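Local structure of Esterase/lipase (Uncultured bacterium, 3K6K) at residues Leu162-Met167 and Ala235-Leu240; Pro241-His246 and Thr258-Arg263; Ala252-Ser257 and Leu273-Asp278. The protein probably hydrolyses carboxylic ester bonds as an esterase or lipase of the alpha/beta hydrolase fold, related to hormone-sensitive lipase. All coordinates share one frame; numbering follows the deposited sequence.

Contact 1: residues Leu162-Met167 and Ala235-Leu240; sequences LTTASM and ADLSGL
Thr-164 meets the loop with a single methyl, which touches one branch of each of two leucines. Its CG2 lies 3.8 Å from Leu-237 CD2 and also 3.8 Å from Leu-240 CD1, and both leucine side chains cross the threonine at about a right angle. With CG2 anti to the backbone N (OG1 at chi1 -64°), the methyl rather than the hydroxyl is put against these branches. One turn along the helix, Met-167 offers only the root of its side chain: its CB is 3.9 Å from Leu-240 CD2. The bends at chi2 and chi3 then lead the end of the chain away from the loop; the side chain also packs on Leu-181 and Tyr-138. Leu-240 therefore straddles two helix residues, one with each methyl. Behind this shell, a type II turn from Leu-237 to Leu-240 brings both leucines to the same helix face, with Gly-239 accepting a positive phi of 88°. An Asx turn overlaps its start, where Ser-238 N donates to Asp-236 OD1 (3.0 Å) from above the carboxylate plane. The contact, buried and without hydrogen bonds across it, packs the loop before strand 243-248 on helix 158-172, whose first turn includes the end of a GxSxG sequence consistent with the nucleophile elbow of alpha/beta hydrolases.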
loop_
_atom_site.group_PDB
_atom_site.type_symbol
_atom_site.label_atom_id
_atom_site.label_comp_id
_atom_site.label_asym_id
_atom_site.label_seq_id
_atom_site.Cartn_x
_atom_site.Cartn_y
_atom_site.Cartn_z
ATOM N N LEU A 162 15.830 8.493 -5.811
ATOM C CA LEU A 162 16.445 9.688 -5.298
ATOM C C LEU A 162 15.591 10.459 -4.327
ATOM O O LEU A 162 16.147 11.117 -3.432
ATOM C CB LEU A 162 16.896 10.604 -6.446
ATOM C CG LEU A 162 17.889 10.010 -7.470
ATOM C CD1 LEU A 162 17.826 10.811 -8.744
ATOM C CD2 LEU A 162 19.376 9.946 -6.894
ATOM N N THR A 163 14.259 10.448 -4.494
ATOM C CA THR A 163 13.439 11.067 -3.480
ATOM C C THR A 163 13.587 10.432 -2.089
ATOM O O THR A 163 13.556 11.140 -1.104
ATOM C CB THR A 163 11.970 11.321 -3.864
ATOM O OG1 THR A 163 11.068 10.828 -2.827
ATOM C CG2 THR A 163 11.628 10.831 -5.197
ATOM N N THR A 164 13.806 9.123 -2.007
ATOM C CA THR A 164 14.207 8.512 -0.742
ATOM C C THR A 164 15.664 8.783 -0.363
ATOM O O THR A 164 15.899 9.560 0.595
ATOM C CB THR A 164 13.836 7.084 -0.672
ATOM O OG1 THR A 164 12.423 7.053 -0.702
ATOM C CG2 THR A 164 14.307 6.440 0.649
ATOM N N ALA A 165 16.612 8.190 -1.101
ATOM C CA ALA A 165 18.056 8.550 -1.001
ATOM C C ALA A 165 18.422 10.010 -0.645
ATOM O O ALA A 165 19.042 10.262 0.356
ATOM C CB ALA A 165 18.754 8.134 -2.266
ATOM N N SER A 166 18.010 10.994 -1.437
ATOM C CA SER A 166 18.263 12.414 -1.081
ATOM C C SER A 166 17.859 12.827 0.355
ATOM O O SER A 166 18.480 13.732 0.946
ATOM C CB SER A 166 17.539 13.362 -2.050
ATOM O OG SER A 166 16.111 13.349 -1.859
ATOM N N MET A 167 16.819 12.195 0.909
ATOM C CA MET A 167 16.344 12.589 2.231
ATOM C C MET A 167 17.140 11.856 3.311
ATOM O O MET A 167 17.369 12.423 4.404
ATOM C CB MET A 167 14.818 12.397 2.395
ATOM C CG MET A 167 14.053 13.310 1.500
ATOM S SD MET A 167 14.404 15.062 1.909
ATOM C CE MET A 167 15.462 15.548 0.488
ATOM N N ALA A 235 18.401 0.398 3.181
ATOM C CA ALA A 235 18.761 1.457 4.172
ATOM C C ALA A 235 18.236 1.246 5.615
ATOM O O ALA A 235 17.444 0.345 5.884
ATOM C CB ALA A 235 18.346 2.842 3.669
ATOM N N ASP A 236 18.704 2.088 6.527
ATOM C CA ASP A 236 18.029 2.326 7.782
ATOM C C ASP A 236 17.106 3.474 7.454
ATOM O O ASP A 236 17.514 4.621 7.284
ATOM C CB ASP A 236 19.001 2.715 8.894
ATOM C CG ASP A 236 18.297 3.297 10.107
ATOM O OD1 ASP A 236 17.050 3.193 10.179
ATOM O OD2 ASP A 236 18.998 3.877 10.975
ATOM N N LEU A 237 15.831 3.159 7.332
ATOM C CA LEU A 237 14.909 4.135 6.774
ATOM C C LEU A 237 14.226 4.921 7.853
ATOM O O LEU A 237 13.265 5.636 7.559
ATOM C CB LEU A 237 13.888 3.373 5.934
ATOM C CG LEU A 237 14.478 2.840 4.619
ATOM C CD1 LEU A 237 13.945 1.495 4.203
ATOM C CD2 LEU A 237 14.192 3.898 3.537
ATOM N N SER A 238 14.643 4.711 9.104
ATOM C CA SER A 238 14.106 5.433 10.283
ATOM C C SER A 238 13.995 6.959 10.106
ATOM O O SER A 238 14.950 7.634 9.693
ATOM C CB SER A 238 15.028 5.196 11.508
ATOM O OG SER A 238 15.222 3.816 11.761
ATOM N N GLY A 239 12.847 7.510 10.417
ATOM C CA GLY A 239 12.747 8.967 10.601
ATOM C C GLY A 239 12.456 9.712 9.325
ATOM O O GLY A 239 12.272 10.962 9.317
ATOM N N LEU A 240 12.403 8.958 8.228
ATOM C CA LEU A 240 11.827 9.491 6.985
ATOM C C LEU A 240 10.362 9.869 7.172
ATOM O O LEU A 240 9.670 9.242 7.992
ATOM C CB LEU A 240 12.005 8.486 5.869
ATOM C CG LEU A 240 13.470 8.337 5.413
ATOM C CD1 LEU A 240 13.480 7.463 4.212
ATOM C CD2 LEU A 240 14.171 9.660 5.079
#

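Contact 2: residues Pro241-His246 and Thr258-Arg263; sequences PEMLIH and TTLAER. With SO4 (sulfate ion), chain I; SO4 (sulfate ion), chain F.
Oxygen O4 of the sulfate of chain F is gripped by both terminal nitrogens of Arg-263, with NH2 at 2.6 Å and NH1 at 2.8 Å. The N-H...O angles of 145° and 135° are those of a fork closing on one atom, and the sulfate lies at the edge of the guanidinium. At the inner end of that group, Arg-263 NE donates to Glu-262 OE2 at 2.9 Å, nearly straight (169°) and in the guanidinium plane; Glu-262 OE2 accepts through its anti lone pair. This salt bridge between successive residues, with the sulfate, probably limits the rotation of the guanidinium, which also makes a cation-pi contact with Trp-195 of the second subunit. A leucine in place of Arg-263 would probably leave the Glu-262 carboxylate without its charge mate and the sulfate oxygen without these two donors. The other sulfate, of chain I, lies by Thr-258 and Thr-259; the Thr-258 OG1 bond to it is doubtfully short. Both ions probably come from the crystallisation liquor.

The contact with the strand is made by Leu-260 and is apolar. With CG anti to the backbone N, Leu-260 turns CD1 to the strand, where it meets Ile-245 CD1 at 3.7 Å, and the same methyl reaches Met-243 SD at 4.1 Å, with the extended methionine chain crossing the leucine at about a right angle. Ala-261 adds a little buried surface beside them. Because Met-243 and Ile-245 lie two residues apart, both project from the sheet to one side, toward the helix. Leu-244, between them, packs instead against helix 291-305. Strand 243-248 thus runs between strands 180-184 and 271-276, covered by helix 254-266 on one face and helix 291-305 on the other.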
loop_
_atom_site.group_PDB
_atom_site.type_symbol
_atom_site.label_atom_id
_atom_site.label_comp_id
_atom_site.label_asym_id
_atom_site.label_seq_id
_atom_site.Cartn_x
_atom_site.Cartn_y
_atom_site.Cartn_z
ATOM N N PRO A 241 9.902 10.901 6.451
ATOM C CA PRO A 241 8.552 11.465 6.438
ATOM C C PRO A 241 7.523 10.629 5.658
ATOM O O PRO A 241 7.890 9.676 4.931
ATOM C CB PRO A 241 8.737 12.817 5.738
ATOM C CG PRO A 241 10.047 12.799 5.097
ATOM C CD PRO A 241 10.820 11.608 5.535
ATOM N N GLU A 242 6.244 10.932 5.797
ATOM C CA GLU A 242 5.242 10.041 5.191
ATOM C C GLU A 242 5.367 9.816 3.684
ATOM O O GLU A 242 5.637 10.737 2.924
ATOM C CB GLU A 242 3.841 10.371 5.595
ATOM C CG GLU A 242 3.516 11.810 5.612
ATOM C CD GLU A 242 2.274 12.105 6.478
ATOM O OE1 GLU A 242 1.316 11.303 6.469
ATOM O OE2 GLU A 242 2.241 13.163 7.127
ATOM N N MET A 243 5.141 8.572 3.275
ATOM C CA MET A 243 5.356 8.155 1.917
ATOM C C MET A 243 4.027 7.775 1.260
ATOM O O MET A 243 3.189 7.104 1.884
ATOM C CB MET A 243 6.274 6.953 1.926
ATOM C CG MET A 243 7.732 7.233 2.286
ATOM S SD MET A 243 8.588 5.635 2.196
ATOM C CE MET A 243 10.331 5.988 2.478
ATOM N N LEU A 244 3.829 8.254 0.023
ATOM C CA LEU A 244 2.771 7.779 -0.853
ATOM C C LEU A 244 3.531 7.192 -2.035
ATOM O O LEU A 244 4.368 7.870 -2.629
ATOM C CB LEU A 244 1.852 8.918 -1.272
ATOM C CG LEU A 244 0.681 8.529 -2.224
ATOM C CD1 LEU A 244 -0.506 7.731 -1.504
ATOM C CD2 LEU A 244 0.174 9.757 -2.988
ATOM N N ILE A 245 3.331 5.896 -2.293
ATOM C CA ILE A 245 3.858 5.182 -3.460
ATOM C C ILE A 245 2.687 4.805 -4.423
ATOM O O ILE A 245 1.644 4.259 -4.015
ATOM C CB ILE A 245 4.676 3.897 -3.036
ATOM C CG1 ILE A 245 5.745 4.228 -2.001
ATOM C CG2 ILE A 245 5.374 3.262 -4.250
ATOM C CD1 ILE A 245 6.237 3.084 -1.332
ATOM N N HIS A 246 2.802 5.158 -5.691
ATOM C CA HIS A 246 1.906 4.569 -6.688
ATOM C C HIS A 246 2.672 3.655 -7.615
ATOM O O HIS A 246 3.876 3.871 -7.821
ATOM C CB HIS A 246 1.205 5.637 -7.476
ATOM C CG HIS A 246 0.077 6.239 -6.732
ATOM N ND1 HIS A 246 -0.889 7.014 -7.334
ATOM C CD2 HIS A 246 -0.289 6.109 -5.436
ATOM C CE1 HIS A 246 -1.765 7.389 -6.422
ATOM N NE2 HIS A 246 -1.444 6.823 -5.269
ATOM N N THR A 258 6.468 -2.704 -3.225
ATOM C CA THR A 258 5.993 -3.475 -2.106
ATOM C C THR A 258 7.135 -3.635 -1.093
ATOM O O THR A 258 6.918 -3.607 0.149
ATOM C CB THR A 258 5.497 -4.890 -2.530
ATOM O OG1 THR A 258 6.607 -5.595 -3.071
ATOM C CG2 THR A 258 4.599 -4.826 -3.560
ATOM N N THR A 259 8.360 -3.812 -1.583
ATOM C CA THR A 259 9.499 -4.000 -0.645
ATOM C C THR A 259 9.918 -2.774 0.119
ATOM O O THR A 259 10.171 -2.849 1.339
ATOM C CB THR A 259 10.735 -4.624 -1.276
ATOM O OG1 THR A 259 10.368 -5.863 -1.856
ATOM C CG2 THR A 259 11.817 -4.947 -0.172
ATOM N N LEU A 260 10.014 -1.655 -0.567
ATOM C CA LEU A 260 10.162 -0.408 0.149
ATOM C C LEU A 260 9.041 -0.162 1.165
ATOM O O LEU A 260 9.253 0.478 2.222
ATOM C CB LEU A 260 10.152 0.744 -0.830
ATOM C CG LEU A 260 10.887 2.094 -0.646
ATOM C CD1 LEU A 260 9.936 3.284 -0.945
ATOM C CD2 LEU A 260 11.805 2.296 0.586
ATOM N N ALA A 261 7.832 -0.575 0.833
ATOM C CA ALA A 261 6.724 -0.406 1.785
ATOM C C ALA A 261 7.007 -1.331 2.994
ATOM O O ALA A 261 6.914 -0.904 4.135
ATOM C CB ALA A 261 5.357 -0.715 1.113
ATOM N N GLU A 262 7.367 -2.593 2.736
ATOM C CA GLU A 262 7.696 -3.487 3.823
ATOM C C GLU A 262 8.665 -2.808 4.816
ATOM O O GLU A 262 8.347 -2.636 6.038
ATOM C CB GLU A 262 8.317 -4.784 3.289
ATOM C CG GLU A 262 8.476 -5.866 4.328
ATOM C CD GLU A 262 8.872 -7.129 3.693
ATOM O OE1 GLU A 262 8.023 -7.971 3.438
ATOM O OE2 GLU A 262 10.045 -7.260 3.345
ATOM N N ARG A 263 9.790 -2.347 4.279
ATOM C CA ARG A 263 10.907 -1.943 5.068
ATOM C C ARG A 263 10.699 -0.535 5.597
ATOM O O ARG A 263 11.055 -0.184 6.754
ATOM C CB ARG A 263 12.228 -2.060 4.277
ATOM C CG ARG A 263 12.462 -3.479 3.623
ATOM C CD ARG A 263 12.341 -4.651 4.663
ATOM N NE ARG A 263 12.560 -5.960 4.017
ATOM C CZ ARG A 263 13.760 -6.464 3.701
ATOM N NH1 ARG A 263 14.863 -5.780 4.000
ATOM N NH2 ARG A 263 13.863 -7.646 3.080
HETATM S S SO4 I . 7.588 -8.291 -0.956
HETATM O O1 SO4 I . 7.453 -7.813 -2.336
HETATM O O2 SO4 I . 7.218 -9.713 -0.929
HETATM O O3 SO4 I . 8.977 -8.037 -0.512
HETATM O O4 SO4 I . 6.668 -7.637 -0.027
HETATM S S SO4 F . 16.861 -8.968 2.221
HETATM O O1 SO4 F . 16.061 -9.634 1.188
HETATM O O2 SO4 F . 16.679 -9.722 3.482
HETATM O O3 SO4 F . 18.259 -8.834 1.783
HETATM O O4 SO4 F . 16.435 -7.599 2.470
#

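Contact 3: residues Ala252-Ser257 and Leu273-Asp278; sequences ALLSDS and LKIWPD
Leu-254 and Ile-275 make the closer part of the contact. Leu-254 CD1 is 4.0 Å from Ile-275 CD1 and 4.1 Å from Ile-275 CG2, so one leucine methyl bears on both branches of the isoleucine, the two side chains crossing at about a right angle. Leu-254 leaves the helix at a slant to the strand; with CG anti to the backbone N (chi1 179°) its branched end is carried across to Ile-275. Three residues on, the fit is thinner: Ser-257 CB touches Leu-273 CD2 at 4.1 Å, a single carbon pair, even though here the backbones come closer, with CA atoms 7.6 Å apart against 8.6 Å for Leu-254 and Ile-275. That closer approach is consistent with the small serine side chain.

The other face of the strand is covered by helix 291-305, on which Trp-276 packs. Lys-274 CE lies 3.7 Å above the indole plane, offset toward the rim, and its NZ forms a salt bridge with Glu-299 of that helix. The loose, solvent side is at Lys-274, Pro-277 and Asp-278, all partly exposed. The edge of the strand is not bare: Leu-273, Lys-274 and Ile-275 pair antiparallel with a strand of the second subunit, so the sheet continues across the dimer interface, and Leu-254 packs on Ala-266 of that subunit.

On the helix side, the buried carboxylate oxygen Asp-256 OD1 receives two backbone N-H groups, from Val-188 and Asp-189, and Leu-254 also touches residues of a probable Ser-His-Glu triad. No hydrogen bond joins the two segments: the contact rests on buried hydrocarbon surface, while backbone pairing and outside partners supply the directional bonds.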
loop_
_atom_site.group_PDB
_atom_site.type_symbol
_atom_site.label_atom_id
_atom_site.label_comp_id
_atom_site.label_asym_id
_atom_site.label_seq_id
_atom_site.Cartn_x
_atom_site.Cartn_y
_atom_site.Cartn_z
ATOM N N ALA A 252 8.120 -4.906 -13.828
ATOM C CA ALA A 252 9.272 -5.683 -13.376
ATOM C C ALA A 252 9.723 -5.206 -11.958
ATOM O O ALA A 252 10.294 -5.993 -11.218
ATOM C CB ALA A 252 10.423 -5.512 -14.367
ATOM N N LEU A 253 9.484 -3.921 -11.640
ATOM C CA LEU A 253 9.907 -3.237 -10.396
ATOM C C LEU A 253 8.726 -3.049 -9.375
ATOM O O LEU A 253 8.742 -2.189 -8.488
ATOM C CB LEU A 253 10.574 -1.892 -10.712
ATOM C CG LEU A 253 11.735 -1.845 -11.724
ATOM C CD1 LEU A 253 12.401 -0.473 -11.776
ATOM C CD2 LEU A 253 12.777 -2.912 -11.346
ATOM N N LEU A 254 7.701 -3.852 -9.539
ATOM C CA LEU A 254 6.623 -3.912 -8.572
ATOM C C LEU A 254 7.133 -4.295 -7.203
ATOM O O LEU A 254 6.627 -3.763 -6.205
ATOM C CB LEU A 254 5.540 -4.919 -8.969
ATOM C CG LEU A 254 4.359 -5.058 -7.976
ATOM C CD1 LEU A 254 3.562 -3.802 -7.905
ATOM C CD2 LEU A 254 3.416 -6.249 -8.380
ATOM N N SER A 255 8.084 -5.229 -7.126
ATOM C CA SER A 255 8.519 -5.651 -5.793
ATOM C C SER A 255 9.382 -4.539 -5.160
ATOM O O SER A 255 9.617 -4.591 -3.967
ATOM C CB SER A 255 9.227 -7.011 -5.797
ATOM O OG SER A 255 8.390 -8.039 -6.325
ATOM N N ASP A 256 9.819 -3.534 -5.944
ATOM C CA ASP A 256 10.499 -2.347 -5.374
ATOM C C ASP A 256 9.528 -1.525 -4.480
ATOM O O ASP A 256 9.869 -1.091 -3.352
ATOM C CB ASP A 256 11.093 -1.403 -6.453
ATOM C CG ASP A 256 12.510 -1.846 -6.976
ATOM O OD1 ASP A 256 13.295 -0.966 -7.318
ATOM O OD2 ASP A 256 12.867 -3.033 -7.040
ATOM N N SER A 257 8.342 -1.306 -5.020
ATOM C CA SER A 257 7.271 -0.663 -4.301
ATOM C C SER A 257 6.808 -1.431 -3.085
ATOM O O SER A 257 6.752 -0.850 -2.008
ATOM C CB SER A 257 6.100 -0.342 -5.231
ATOM O OG SER A 257 6.454 0.739 -6.070
ATOM N N LEU A 273 0.439 2.753 -0.182
ATOM C CA LEU A 273 0.836 2.241 -1.444
ATOM C C LEU A 273 -0.432 1.841 -2.166
ATOM O O LEU A 273 -1.225 1.086 -1.590
ATOM C CB LEU A 273 1.666 1.030 -1.197
ATOM C CG LEU A 273 2.359 0.140 -2.245
ATOM C CD1 LEU A 273 1.825 -1.259 -2.179
ATOM C CD2 LEU A 273 2.417 0.691 -3.657
ATOM N N LYS A 274 -0.616 2.347 -3.402
ATOM C CA LYS A 274 -1.643 1.864 -4.278
ATOM C C LYS A 274 -1.024 1.214 -5.533
ATOM O O LYS A 274 -0.110 1.739 -6.153
ATOM C CB LYS A 274 -2.593 3.005 -4.657
ATOM C CG LYS A 274 -3.886 2.561 -5.327
ATOM C CD LYS A 274 -4.792 3.785 -5.454
ATOM C CE LYS A 274 -6.153 3.501 -6.105
ATOM N NZ LYS A 274 -6.927 4.763 -5.851
ATOM N N ILE A 275 -1.573 0.068 -5.917
ATOM C CA ILE A 275 -1.130 -0.615 -7.103
ATOM C C ILE A 275 -2.234 -0.604 -8.130
ATOM O O ILE A 275 -3.361 -1.029 -7.810
ATOM C CB ILE A 275 -0.802 -2.046 -6.778
ATOM C CG1 ILE A 275 0.348 -2.096 -5.749
ATOM C CG2 ILE A 275 -0.410 -2.746 -8.053
ATOM C CD1 ILE A 275 0.578 -3.514 -5.235
ATOM N N TRP A 276 -1.912 -0.209 -9.358
ATOM C CA TRP A 276 -2.929 0.056 -10.360
ATOM C C TRP A 276 -3.032 -0.999 -11.457
ATOM O O TRP A 276 -2.125 -1.148 -12.263
ATOM C CB TRP A 276 -2.781 1.455 -10.988
ATOM C CG TRP A 276 -2.855 2.603 -9.991
ATOM C CD1 TRP A 276 -1.899 2.947 -9.075
ATOM C CD2 TRP A 276 -3.897 3.625 -9.885
ATOM N NE1 TRP A 276 -2.315 4.068 -8.354
ATOM C CE2 TRP A 276 -3.510 4.512 -8.850
ATOM C CE3 TRP A 276 -5.113 3.856 -10.555
ATOM C CZ2 TRP A 276 -4.286 5.573 -8.463
ATOM C CZ3 TRP A 276 -5.874 4.914 -10.169
ATOM C CH2 TRP A 276 -5.456 5.778 -9.128
ATOM N N PRO A 277 -4.195 -1.687 -11.517
ATOM C CA PRO A 277 -4.490 -2.767 -12.471
ATOM C C PRO A 277 -4.173 -2.386 -13.943
ATOM O O PRO A 277 -4.579 -1.316 -14.437
ATOM C CB PRO A 277 -6.010 -3.009 -12.298
ATOM C CG PRO A 277 -6.439 -2.249 -11.092
ATOM C CD PRO A 277 -5.312 -1.393 -10.604
ATOM N N ASP A 278 -3.486 -3.271 -14.656
ATOM C CA ASP A 278 -3.215 -3.022 -16.103
ATOM C C ASP A 278 -2.421 -1.717 -16.418
ATOM O O ASP A 278 -2.426 -1.256 -17.583
ATOM C CB ASP A 278 -4.541 -2.962 -16.908
ATOM C CG ASP A 278 -5.360 -4.252 -16.822
ATOM O OD1 ASP A 278 -4.792 -5.358 -16.870
ATOM O OD2 ASP A 278 -6.606 -4.141 -16.759
#

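Overall arrangement
Along the chain, contact 1 closes at Leu-240 just before contact 2 opens at Pro-241, whereas contacts 2 and 3 interlock, their segments alternating in sequence. Centres are about 11 Å apart for contacts 1 and 2 and for 2 and 3, but about 19 Å for 1 and 3, whose nearest atoms stay about 9 Å apart. Contact 2 is thus the bridge: Leu-237 CD2 lies 4.1 Å from Leu-260 CD2, and Ile-245 O probably accepts from Lys-274 N at 3.0 Å. Contacts 2 and 3 share helix 254-266 within one beta-alpha-beta unit, so the sheet of the hydrolase core continues through edge strand 271-276 into the second subunit.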